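Local coordinates for protein nodulation fucosyltransferase NodZ (Bradyrhizobium sp., PDB 3SIW) that belongs to the GT-B clan of glycosyltransferases and holds guanosine-5'-diphosphate in the cleft between its two Rossmann-like halves, at residues A[152-157]-A[263-268]; A[269-274]-A[287-292]. One frame throughout, in Å; residues are numbered along the deposited sequence.

Helix 258-274 takes part in both contacts, presenting successive parts of its length. Interaction 1 joins its 263-268 part to the start of helix 152-166. Interaction 2, nearer the centre of the chain, joins its last turns to the loop and helix start at 287-292. Both are largely buried. The first is a small patch of aliphatic carbon bordered by a salt-bridged arginine; the second is larger, aromatic and water-bridged, and it grips GDP through an acid, a hydroxyl and a backbone N-H. The two touch where Ile269 packs on Ile154 and Arg157, and where the carbonyl of Ala267 meets the Phe289 ring, so one helix connects the outer helix to the nucleotide site.

Interaction 1 (A[152-157]-A[263-268]); sequences SEIRAR and GGASAL. With GDP (guanosine-5'-diphosphate), chain B; PO4 (phosphate ion), chain C.
Ile154 and Ala265 mark the point where two helices pass, their CA atoms 6.4 Å apart. The segment axes come within 10.2 Å and run in broadly the same direction, with a signed crossing angle of -47°. No hydrogen bond links the two segments, which meet by van der Waals packing; the polar tie between the helices comes from Glu262, one turn before Ser266.

Ile154 reaches across with its longer branch: CG1 lies beside the backbone N (chi1 -58°) and comes within 4.1 Å of the methyl CB of Ala265. Beyond it, Ile154 CD1 meets Leu268 CD1 at 4.3 Å, one turn further along the partner helix. A small alanine suits the nearest point because it lets the branched isoleucine sit over the helix, while the leucine fills in behind. Arg157 closes the other border. Its chain runs outward and then bends at chi3 (66°), which carries the guanidinium alongside helix 258-274, with Arg157 NH1 3.7 Å from Ala265 CB. The charge is met by a salt bridge from Arg157 NH2 to Glu262, whose carboxylate also bonds the hydroxyl of Ser266. Glu262 thus positions the arginine while the arginine covers the alanine.

Away from the shared face, each segment meets a bound group. At the start of helix 152-166, Ser152 N donates to phosphate O3 at 2.7 Å; the ion, probably from the crystallisation liquor, also bonds Arg151, and the helix end would be expected to attract an anion. On helix 258-274, the small methyl of Ala267 lets the ribose come close, CB lying 3.5 Å from GDP O2'.

Helices 152-166 and 258-274 lead into neighbouring parallel strands, 170-176 and 279-283: the packing of adjacent helices in a Rossmann-like alpha/beta domain, as in the GT-B fold.

Interaction 2 (A[269-274]-A[287-292]); sequences IDMYLL and SAFTRY. With GDP (guanosine-5'-diphosphate), chain B.
Asp270 meets both Phe289 and the guanine: its CB lies at the edge of the phenyl ring, 3.7 Å from Phe289 CZ, while OD2 accepts from GDP N1 at 2.8 Å and, more weakly, from N2 at 3.2 Å. A short acid suits this place, since one oxygen reads two neighbouring N-H groups of the base. Met271, in one of its two conformers, would set CG over a face of the Phe289 ring, 4.0 Å from the centroid, as a CH-pi contact, which is therefore less certain. GDP C5 lies over the opposite face, and CG of Phe289 anti to the backbone N (chi1 -170°) puts the ring between them. The carbonyls of Met271 and Phe289 are bridged by one water. Tyr272 and Tyr292 form an edge-to-face pair, the edge of Tyr292 toward the face of Tyr272, centroids 5.1 Å apart and planes at 61°. Leu274 CD1 packs against both Phe289 CE1, at 3.8 Å, and the methyl of Thr290.

At the loop's start, Ser287 OG donates to GDP O2B at 2.6 Å and accepts from Phe289 N in an ST turn; Ala288 N binds O1B. Base and diphosphate are therefore gripped by polar bonds at either end of an apolar, aromatic middle.

Interaction 1 (A[152-157]-A[263-268])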
loop_
_atom_site.group_PDB
_atom_site.type_symbol
_atom_site.label_atom_id
_atom_site.label_comp_id
_atom_site.label_asym_id
_atom_site.label_seq_id
_atom_site.Cartn_x
_atom_site.Cartn_y
_atom_site.Cartn_z
ATOM N N SER A 152 -1.443 4.505 -17.499
ATOM C CA SER A 152 -2.134 3.646 -18.467
ATOM C C SER A 152 -1.391 2.378 -18.860
ATOM O O SER A 152 -2.008 1.359 -19.167
ATOM C CB SER A 152 -2.498 4.442 -19.723
ATOM O OG SER A 152 -1.320 4.770 -20.420
ATOM N N GLU A 153 -0.066 2.431 -18.847
ATOM C CA GLU A 153 0.748 1.251 -19.228
ATOM C C GLU A 153 0.604 0.129 -18.200
ATOM O O GLU A 153 0.634 -1.043 -18.554
ATOM C CB GLU A 153 2.232 1.621 -19.389
ATOM C CG GLU A 153 2.487 2.997 -20.059
ATOM C CD GLU A 153 2.304 4.181 -19.084
ATOM O OE1 GLU A 153 3.160 4.391 -18.180
ATOM O OE2 GLU A 153 1.293 4.909 -19.234
ATOM N N ILE A 154 0.389 0.490 -16.942
ATOM C CA ILE A 154 0.127 -0.456 -15.904
ATOM C C ILE A 154 -1.301 -0.949 -15.923
ATOM O O ILE A 154 -1.549 -2.160 -15.823
ATOM C CB ILE A 154 0.502 0.091 -14.490
ATOM C CG1 ILE A 154 1.968 0.492 -14.426
ATOM C CG2 ILE A 154 0.188 -0.949 -13.386
ATOM C CD1 ILE A 154 2.353 1.287 -13.120
ATOM N N ARG A 155 -2.272 -0.045 -16.115
ATOM C CA ARG A 155 -3.685 -0.467 -16.242
ATOM C C ARG A 155 -3.906 -1.437 -17.390
ATOM O O ARG A 155 -4.667 -2.383 -17.280
ATOM C CB ARG A 155 -4.622 0.732 -16.411
ATOM C CG ARG A 155 -4.657 1.574 -15.216
ATOM C CD ARG A 155 -5.819 2.542 -15.238
ATOM N NE ARG A 155 -5.240 3.789 -15.542
ATOM C CZ ARG A 155 -5.309 4.404 -16.700
ATOM N NH1 ARG A 155 -6.053 3.924 -17.652
ATOM N NH2 ARG A 155 -4.666 5.538 -16.845
ATOM N N ALA A 156 -3.255 -1.188 -18.516
ATOM C CA ALA A 156 -3.380 -2.067 -19.683
ATOM C C ALA A 156 -2.920 -3.505 -19.336
ATOM O O ALA A 156 -3.531 -4.481 -19.731
ATOM C CB ALA A 156 -2.573 -1.495 -20.897
ATOM N N ARG A 157 -1.845 -3.624 -18.568
ATOM C CA ARG A 157 -1.364 -4.927 -18.119
ATOM C C ARG A 157 -2.361 -5.623 -17.219
ATOM O O ARG A 157 -2.617 -6.841 -17.360
ATOM C CB ARG A 157 0.014 -4.776 -17.455
ATOM C CG ARG A 157 1.069 -4.382 -18.504
ATOM C CD ARG A 157 2.421 -4.003 -17.925
ATOM N NE ARG A 157 3.048 -5.161 -17.292
ATOM C CZ ARG A 157 4.146 -5.100 -16.526
ATOM N NH1 ARG A 157 4.770 -3.932 -16.322
ATOM N NH2 ARG A 157 4.614 -6.215 -15.960
ATOM N N GLY A 263 9.962 -3.410 -11.307
ATOM C CA GLY A 263 9.602 -3.998 -9.996
ATOM C C GLY A 263 8.361 -3.311 -9.394
ATOM O O GLY A 263 7.461 -3.955 -8.876
ATOM N N GLY A 264 8.317 -1.995 -9.459
ATOM C CA GLY A 264 7.194 -1.245 -8.921
ATOM C C GLY A 264 5.912 -1.563 -9.660
ATOM O O GLY A 264 4.881 -1.803 -9.048
ATOM N N ALA A 265 5.981 -1.586 -10.991
ATOM C CA ALA A 265 4.813 -1.908 -11.808
ATOM C C ALA A 265 4.307 -3.281 -11.481
ATOM O O ALA A 265 3.126 -3.472 -11.316
ATOM C CB ALA A 265 5.142 -1.828 -13.317
ATOM N N SER A 266 5.215 -4.247 -11.356
ATOM C CA SER A 266 4.822 -5.620 -11.052
ATOM C C SER A 266 4.131 -5.705 -9.679
ATOM O O SER A 266 3.134 -6.410 -9.521
ATOM C CB SER A 266 6.044 -6.560 -11.115
ATOM O OG SER A 266 6.443 -6.736 -12.465
ATOM N N ALA A 267 4.641 -4.959 -8.706
ATOM C CA ALA A 267 4.002 -4.901 -7.371
ATOM C C ALA A 267 2.570 -4.390 -7.477
ATOM O O ALA A 267 1.629 -4.972 -6.919
ATOM C CB ALA A 267 4.841 -4.044 -6.406
ATOM N N LEU A 268 2.373 -3.316 -8.250
ATOM C CA LEU A 268 1.072 -2.673 -8.349
ATOM C C LEU A 268 0.074 -3.564 -9.071
ATOM O O LEU A 268 -1.113 -3.696 -8.653
ATOM C CB LEU A 268 1.193 -1.285 -9.021
ATOM C CG LEU A 268 1.762 -0.203 -8.091
ATOM C CD1 LEU A 268 2.235 1.020 -8.876
ATOM C CD2 LEU A 268 0.804 0.232 -6.935
HETATM P PB GDP B . 4.490 -5.350 3.607
HETATM O O1B GDP B . 3.666 -4.668 4.853
HETATM O O2B GDP B . 4.462 -6.852 3.401
HETATM O O3B GDP B . 6.013 -4.840 3.807
HETATM O O3A GDP B . 3.749 -4.673 2.259
HETATM P PA GDP B . 4.150 -3.359 1.412
HETATM O O1A GDP B . 3.305 -3.341 0.159
HETATM O O2A GDP B . 4.178 -2.132 2.217
HETATM O "O5'" GDP B . 5.755 -3.784 1.050
HETATM C "C5'" GDP B . 5.995 -4.977 0.336
HETATM C "C4'" GDP B . 6.699 -4.732 -0.977
HETATM O "O4'" GDP B . 7.442 -5.973 -1.326
HETATM C "C3'" GDP B . 5.543 -4.686 -1.944
HETATM O "O3'" GDP B . 4.983 -3.396 -2.157
HETATM C "C2'" GDP B . 6.249 -5.151 -3.219
HETATM O "O2'" GDP B . 7.108 -4.087 -3.742
HETATM C "C1'" GDP B . 7.068 -6.362 -2.675
HETATM N N9 GDP B . 6.149 -7.510 -2.623
HETATM C C8 GDP B . 5.650 -8.150 -1.536
HETATM N N7 GDP B . 4.826 -9.130 -1.944
HETATM C C5 GDP B . 4.750 -9.087 -3.283
HETATM C C6 GDP B . 4.071 -9.826 -4.256
HETATM O O6 GDP B . 3.304 -10.752 -3.971
HETATM N N1 GDP B . 4.222 -9.485 -5.614
HETATM C C2 GDP B . 5.080 -8.442 -5.973
HETATM N N2 GDP B . 5.259 -8.115 -7.274
HETATM N N3 GDP B . 5.739 -7.781 -5.015
HETATM C C4 GDP B . 5.587 -8.056 -3.705
HETATM P P PO4 C . -0.733 7.985 -18.919
HETATM O O1 PO4 C . 0.184 7.149 -19.765
HETATM O O2 PO4 C . -1.975 8.446 -19.707
HETATM O O3 PO4 C . -1.310 7.228 -17.764
HETATM O O4 PO4 C . 0.037 9.221 -18.462
#

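Interaction 2 (A[269-274]-A[287-292])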
loop_
_atom_site.group_PDB
_atom_site.type_symbol
_atom_site.label_atom_id
_atom_site.label_comp_id
_atom_site.label_asym_id
_atom_site.label_seq_id
_atom_site.Cartn_x
_atom_site.Cartn_y
_atom_site.Cartn_z
ATOM N N ILE A 269 0.542 -4.223 -10.108
ATOM C CA ILE A 269 -0.287 -5.183 -10.832
ATOM C C ILE A 269 -0.803 -6.270 -9.912
ATOM O O ILE A 269 -2.012 -6.544 -9.901
ATOM C CB ILE A 269 0.461 -5.762 -12.034
ATOM C CG1 ILE A 269 0.688 -4.649 -13.037
ATOM C CG2 ILE A 269 -0.285 -6.994 -12.621
ATOM C CD1 ILE A 269 1.713 -4.988 -14.100
ATOM N N ASP A 270 0.111 -6.829 -9.102
ATOM C CA ASP A 270 -0.251 -7.864 -8.121
ATOM C C ASP A 270 -1.233 -7.343 -7.054
ATOM O O ASP A 270 -2.230 -7.962 -6.795
ATOM C CB ASP A 270 0.982 -8.466 -7.461
ATOM C CG ASP A 270 1.661 -9.540 -8.307
ATOM O OD1 ASP A 270 1.104 -9.975 -9.314
ATOM O OD2 ASP A 270 2.786 -10.006 -7.936
ATOM N N MET A 271 -0.991 -6.148 -6.517
ATOM C CA MET A 271 -1.819 -5.539 -5.478
ATOM C C MET A 271 -3.261 -5.347 -5.974
ATOM O O MET A 271 -4.210 -5.642 -5.261
ATOM C CB MET A 271 -1.198 -4.192 -4.999
ATOM C CG MET A 271 -1.156 -3.961 -3.460
ATOM S SD MET A 271 -0.467 -2.374 -2.734
ATOM C CE MET A 271 -1.408 -1.230 -3.740
ATOM N N TYR A 272 -3.380 -4.799 -7.185
ATOM C CA TYR A 272 -4.671 -4.494 -7.777
ATOM C C TYR A 272 -5.452 -5.730 -8.195
ATOM O O TYR A 272 -6.665 -5.782 -8.015
ATOM C CB TYR A 272 -4.519 -3.486 -8.930
ATOM C CG TYR A 272 -4.432 -2.040 -8.421
ATOM C CD1 TYR A 272 -3.340 -1.587 -7.694
ATOM C CD2 TYR A 272 -5.466 -1.119 -8.667
ATOM C CE1 TYR A 272 -3.247 -0.279 -7.246
ATOM C CE2 TYR A 272 -5.378 0.204 -8.214
ATOM C CZ TYR A 272 -4.280 0.624 -7.531
ATOM O OH TYR A 272 -4.150 1.917 -7.063
ATOM N N LEU A 273 -4.763 -6.722 -8.744
ATOM C CA LEU A 273 -5.395 -7.982 -9.109
ATOM C C LEU A 273 -5.857 -8.776 -7.907
ATOM O O LEU A 273 -6.897 -9.402 -7.955
ATOM C CB LEU A 273 -4.511 -8.804 -10.030
ATOM C CG LEU A 273 -4.403 -8.326 -11.495
ATOM C CD1 LEU A 273 -3.305 -9.095 -12.168
ATOM C CD2 LEU A 273 -5.732 -8.374 -12.253
ATOM N N LEU A 274 -5.086 -8.759 -6.833
ATOM C CA LEU A 274 -5.529 -9.406 -5.633
ATOM C C LEU A 274 -6.916 -8.872 -5.168
ATOM O O LEU A 274 -7.752 -9.647 -4.655
ATOM C CB LEU A 274 -4.493 -9.259 -4.553
ATOM C CG LEU A 274 -3.285 -10.198 -4.626
ATOM C CD1 LEU A 274 -2.249 -9.663 -3.654
ATOM C CD2 LEU A 274 -3.733 -11.672 -4.182
ATOM N N SER A 287 0.646 -7.776 6.380
ATOM C CA SER A 287 1.284 -7.126 5.259
ATOM C C SER A 287 0.331 -6.065 4.694
ATOM O O SER A 287 -0.827 -6.353 4.472
ATOM C CB SER A 287 1.616 -8.132 4.172
ATOM O OG SER A 287 1.959 -7.465 2.986
ATOM N N ALA A 288 0.823 -4.861 4.489
ATOM C CA ALA A 288 0.048 -3.805 3.825
ATOM C C ALA A 288 -0.195 -4.074 2.374
ATOM O O ALA A 288 -1.059 -3.442 1.775
ATOM C CB ALA A 288 0.721 -2.415 4.023
ATOM N N PHE A 289 0.536 -5.036 1.784
ATOM C CA PHE A 289 0.398 -5.314 0.393
ATOM C C PHE A 289 -1.012 -5.778 0.073
ATOM O O PHE A 289 -1.542 -5.480 -0.988
ATOM C CB PHE A 289 1.394 -6.406 -0.015
ATOM C CG PHE A 289 1.499 -6.615 -1.454
ATOM C CD1 PHE A 289 0.962 -7.703 -2.049
ATOM C CD2 PHE A 289 2.165 -5.667 -2.242
ATOM C CE1 PHE A 289 1.090 -7.891 -3.396
ATOM C CE2 PHE A 289 2.302 -5.855 -3.582
ATOM C CZ PHE A 289 1.784 -6.974 -4.154
ATOM N N THR A 290 -1.614 -6.519 0.989
ATOM C CA THR A 290 -2.954 -7.050 0.751
ATOM C C THR A 290 -4.025 -6.202 1.431
ATOM O O THR A 290 -5.169 -6.623 1.565
ATOM C CB THR A 290 -3.046 -8.514 1.257
ATOM O OG1 THR A 290 -2.461 -8.574 2.547
ATOM C CG2 THR A 290 -2.373 -9.493 0.243
ATOM N N ARG A 291 -3.675 -5.017 1.930
ATOM C CA ARG A 291 -4.678 -4.187 2.581
ATOM C C ARG A 291 -5.809 -3.776 1.573
ATOM O O ARG A 291 -6.966 -3.811 1.924
ATOM C CB ARG A 291 -4.056 -2.954 3.205
ATOM C CG ARG A 291 -5.053 -1.993 3.871
ATOM C CD ARG A 291 -5.929 -2.657 4.908
ATOM N NE ARG A 291 -6.687 -1.675 5.649
ATOM C CZ ARG A 291 -7.424 -1.922 6.725
ATOM N NH1 ARG A 291 -7.518 -3.151 7.223
ATOM N NH2 ARG A 291 -8.068 -0.918 7.302
ATOM N N TYR A 292 -5.454 -3.447 0.347
ATOM C CA TYR A 292 -6.430 -3.056 -0.656
ATOM C C TYR A 292 -7.412 -4.221 -0.861
ATOM O O TYR A 292 -8.610 -4.055 -0.679
ATOM C CB TYR A 292 -5.756 -2.651 -1.943
ATOM C CG TYR A 292 -6.659 -2.158 -3.019
ATOM C CD1 TYR A 292 -7.810 -1.392 -2.721
ATOM C CD2 TYR A 292 -6.358 -2.387 -4.343
ATOM C CE1 TYR A 292 -8.637 -0.882 -3.774
ATOM C CE2 TYR A 292 -7.194 -1.896 -5.392
ATOM C CZ TYR A 292 -8.284 -1.148 -5.098
ATOM O OH TYR A 292 -9.048 -0.700 -6.132
HETATM P PB GDP B . 4.490 -5.350 3.607
HETATM O O1B GDP B . 3.666 -4.668 4.853
HETATM O O2B GDP B . 4.462 -6.852 3.401
HETATM O O3B GDP B . 6.013 -4.840 3.807
HETATM O O3A GDP B . 3.749 -4.673 2.259
HETATM P PA GDP B . 4.150 -3.359 1.412
HETATM O O1A GDP B . 3.305 -3.341 0.159
HETATM O O2A GDP B . 4.178 -2.132 2.217
HETATM O "O5'" GDP B . 5.755 -3.784 1.050
HETATM C "C5'" GDP B . 5.995 -4.977 0.336
HETATM C "C4'" GDP B . 6.699 -4.732 -0.977
HETATM O "O4'" GDP B . 7.442 -5.973 -1.326
HETATM C "C3'" GDP B . 5.543 -4.686 -1.944
HETATM O "O3'" GDP B . 4.983 -3.396 -2.157
HETATM C "C2'" GDP B . 6.249 -5.151 -3.219
HETATM O "O2'" GDP B . 7.108 -4.087 -3.742
HETATM C "C1'" GDP B . 7.068 -6.362 -2.675
HETATM N N9 GDP B . 6.149 -7.510 -2.623
HETATM C C8 GDP B . 5.650 -8.150 -1.536
HETATM N N7 GDP B . 4.826 -9.130 -1.944
HETATM C C5 GDP B . 4.750 -9.087 -3.283
HETATM C C6 GDP B . 4.071 -9.826 -4.256
HETATM O O6 GDP B . 3.304 -10.752 -3.971
HETATM N N1 GDP B . 4.222 -9.485 -5.614
HETATM C C2 GDP B . 5.080 -8.442 -5.973
HETATM N N2 GDP B . 5.259 -8.115 -7.274
HETATM N N3 GDP B . 5.739 -7.781 -5.015
HETATM C C4 GDP B . 5.587 -8.056 -3.705
HETATM O O HOH W 1 -4.137 -5.844 -2.271
#